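Local structure of mannan endo-1,4-beta-mannosidase (Mytilus edulis, 2C0H) at residues A[6-10]-A[11-15]. The protein hydrolyses internal beta-1,4-mannosidic linkages in the backbones of mannans, acting on mannotetraose and longer oligosaccharides but not on mannotriose or mannobiose. The protein carries 3 engineered substitutions. Sequence-based numbering, arbitrary orientation.
Sequences SVSGT and NLNYN
A two-residue beta hairpin, with a type II' turn from Ser8 to Asn11, joins strands 6-8 and 11-14 near the start of this TIM-barrel enzyme; strand 11-14 continues the sheet onto barrel strand 17-25. Ser8 and Asn11 close the turn with paired backbone bonds: Ser8 N reaches Asn11 O at 2.9 Å, while Asn11 N meets Ser8 O at 3.0 Å from above the carbonyl plane. Gly9 suits the first turn corner, where the positive phi (62°) of a type II' turn is unfavourable for residues with a side chain. Two residues farther from the turn on each strand, Ser6 and Asn13 form the next hydrogen-bonded pair, the bond from Asn13 N to Ser6 O being nearly straight (176°). Between these two pairs, Val7 and Leu12 make a non-hydrogen-bonded pair on the face turned to the protein, where branched apolar chains fit: Val7 CG2 packs on Leu12 CD2 at 3.8 Å, and Leu12 continues onto Ile19 and Leu21. The other face is polar and hydrated. There Asn13, with CG anti to its carbonyl carbon (chi1 -58°), brings OD1 within 3.3 Å of Ser8 CB. This amide oxygen accepts from two waters, one shared with Ser6 OG and the other 2.9 Å from Ser8 OG.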
ATOM      1  N   SER A   6      -8.805   3.203  12.812  1.00 16.50           N
ATOM      2  CA  SER A   6     -10.007   3.654  12.074  1.00 16.82           C
ATOM      3  C   SER A   6      -9.786   4.976  11.325  1.00 17.00           C
ATOM      4  O   SER A   6      -8.781   5.644  11.537  1.00 16.50           O
ATOM      5  CB  SER A   6     -11.208   3.796  13.018  1.00 16.83           C
ATOM      6  OG  SER A   6     -10.994   4.795  14.003  1.00 18.50           O
ATOM      7  N   VAL A   7     -10.733   5.337  10.456  1.00 16.81           N
ATOM      8  CA  VAL A   7     -10.696   6.599   9.699  1.00 17.59           C
ATOM      9  C   VAL A   7     -11.844   7.521  10.124  1.00 18.26           C
ATOM     10  O   VAL A   7     -12.989   7.064  10.240  1.00 18.70           O
ATOM     11  CB  VAL A   7     -10.845   6.367   8.167  1.00 17.54           C
ATOM     12  CG1 VAL A   7     -10.864   7.695   7.386  1.00 17.80           C
ATOM     13  CG2 VAL A   7      -9.768   5.469   7.658  1.00 18.45           C
ATOM     14  N   SER A   8     -11.545   8.804  10.306  1.00 18.57           N
ATOM     15  CA  SER A   8     -12.569   9.842  10.495  1.00 19.48           C
ATOM     16  C   SER A   8     -12.290  10.987   9.518  1.00 19.28           C
ATOM     17  O   SER A   8     -11.358  11.771   9.718  1.00 20.08           O
ATOM     18  CB  SER A   8     -12.557  10.338  11.948  1.00 20.74           C
ATOM     19  OG  SER A   8     -13.252  11.580  12.108  1.00 24.31           O
ATOM     20  N   GLY A   9     -13.089  11.081   8.459  1.00 18.73           N
ATOM     21  CA  GLY A   9     -12.892  12.100   7.436  1.00 17.74           C
ATOM     22  C   GLY A   9     -11.542  11.903   6.767  1.00 17.18           C
ATOM     23  O   GLY A   9     -11.319  10.873   6.137  1.00 16.84           O
ATOM     24  N   THR A  10     -10.652  12.882   6.920  1.00 16.87           N
ATOM     25  CA  THR A  10      -9.302  12.802   6.337  1.00 17.01           C
ATOM     26  C   THR A  10      -8.198  12.533   7.376  1.00 16.71           C
ATOM     27  O   THR A  10      -7.018  12.686   7.065  1.00 16.29           O
ATOM     28  CB  THR A  10      -8.963  14.065   5.524  1.00 17.36           C
ATOM     29  OG1 THR A  10      -9.011  15.216   6.375  1.00 20.19           O
ATOM     30  CG2 THR A  10      -9.959  14.253   4.375  1.00 17.53           C
ATOM     31  N   ASN A  11      -8.606  12.099   8.573  1.00 16.63           N
ATOM     32  CA  ASN A  11      -7.704  11.710   9.670  1.00 17.27           C
ATOM     33  C   ASN A  11      -7.737  10.196   9.958  1.00 15.98           C
ATOM     34  O   ASN A  11      -8.785   9.558   9.807  1.00 14.87           O
ATOM     35  CB  ASN A  11      -8.125  12.401  10.974  1.00 18.09           C
ATOM     36  CG  ASN A  11      -7.658  13.851  11.084  1.00 20.44           C
ATOM     37  OD1 ASN A  11      -6.903  14.357  10.255  1.00 25.56           O
ATOM     38  ND2 ASN A  11      -8.114  14.522  12.143  1.00 21.98           N
ATOM     39  N   LEU A  12      -6.611   9.646  10.416  1.00 14.75           N
ATOM     40  CA  LEU A  12      -6.533   8.291  10.979  1.00 14.34           C
ATOM     41  C   LEU A  12      -6.558   8.351  12.514  1.00 13.84           C
ATOM     42  O   LEU A  12      -5.947   9.236  13.122  1.00 13.44           O
ATOM     43  CB  LEU A  12      -5.252   7.566  10.530  1.00 14.59           C
ATOM     44  CG  LEU A  12      -5.158   7.152   9.062  1.00 15.84           C
ATOM     45  CD1 LEU A  12      -3.769   6.628   8.734  1.00 17.03           C
ATOM     46  CD2 LEU A  12      -6.181   6.101   8.709  1.00 17.79           C
ATOM     47  N   ASN A  13      -7.279   7.426  13.141  1.00 13.07           N
ATOM     48  CA  ASN A  13      -7.364   7.343  14.594  1.00 12.98           C
ATOM     49  C   ASN A  13      -6.977   5.937  15.101  1.00 12.82           C
ATOM     50  O   ASN A  13      -7.127   4.951  14.365  1.00 12.94           O
ATOM     51  CB  ASN A  13      -8.800   7.670  15.068  1.00 13.40           C
ATOM     52  CG  ASN A  13      -9.283   9.045  14.633  1.00 15.65           C
ATOM     53  OD1 ASN A  13     -10.392   9.189  14.114  1.00 22.19           O
ATOM     54  ND2 ASN A  13      -8.455  10.065  14.820  1.00 16.33           N
ATOM     55  N   TYR A  14      -6.481   5.858  16.336  1.00 12.55           N
ATOM     56  CA  TYR A  14      -6.260   4.589  17.054  1.00 13.29           C
ATOM     57  C   TYR A  14      -6.888   4.652  18.458  1.00 14.05           C
ATOM     58  O   TYR A  14      -6.598   5.554  19.223  1.00 14.18           O
ATOM     59  CB  TYR A  14      -4.767   4.187  17.131  1.00 13.94           C
ATOM     60  CG  TYR A  14      -4.557   2.721  17.495  1.00 13.79           C
ATOM     61  CD1 TYR A  14      -4.369   1.760  16.504  1.00 14.15           C
ATOM     62  CD2 TYR A  14      -4.570   2.296  18.822  1.00 13.96           C
ATOM     63  CE1 TYR A  14      -4.195   0.421  16.816  1.00 15.35           C
ATOM     64  CE2 TYR A  14      -4.404   0.937  19.145  1.00 15.87           C
ATOM     65  CZ  TYR A  14      -4.214   0.015  18.125  1.00 14.43           C
ATOM     66  OH  TYR A  14      -4.050  -1.330  18.409  1.00 18.69           O
ATOM     67  N   ASN A  15      -7.772   3.701  18.780  1.00 15.06           N
ATOM     68  CA  ASN A  15      -8.565   3.758  20.017  1.00 15.65           C
ATOM     69  C   ASN A  15      -9.218   5.145  20.207  1.00 15.99           C
ATOM     70  O   ASN A  15      -9.323   5.652  21.332  1.00 16.79           O
ATOM     71  CB  ASN A  15      -7.722   3.363  21.239  1.00 16.42           C
ATOM     72  CG  ASN A  15      -8.583   3.024  22.469  1.00 17.74           C
ATOM     73  OD1 ASN A  15      -9.665   2.437  22.344  1.00 21.94           O
ATOM     74  ND2 ASN A  15      -8.099   3.385  23.655  1.00 23.01           N
TER
HETATM   75  O   HOH W   1     -12.400   7.092  13.907  1.00 18.04           O
HETATM   76  O   HOH W   2     -11.138  12.268  14.007  1.00 38.23           O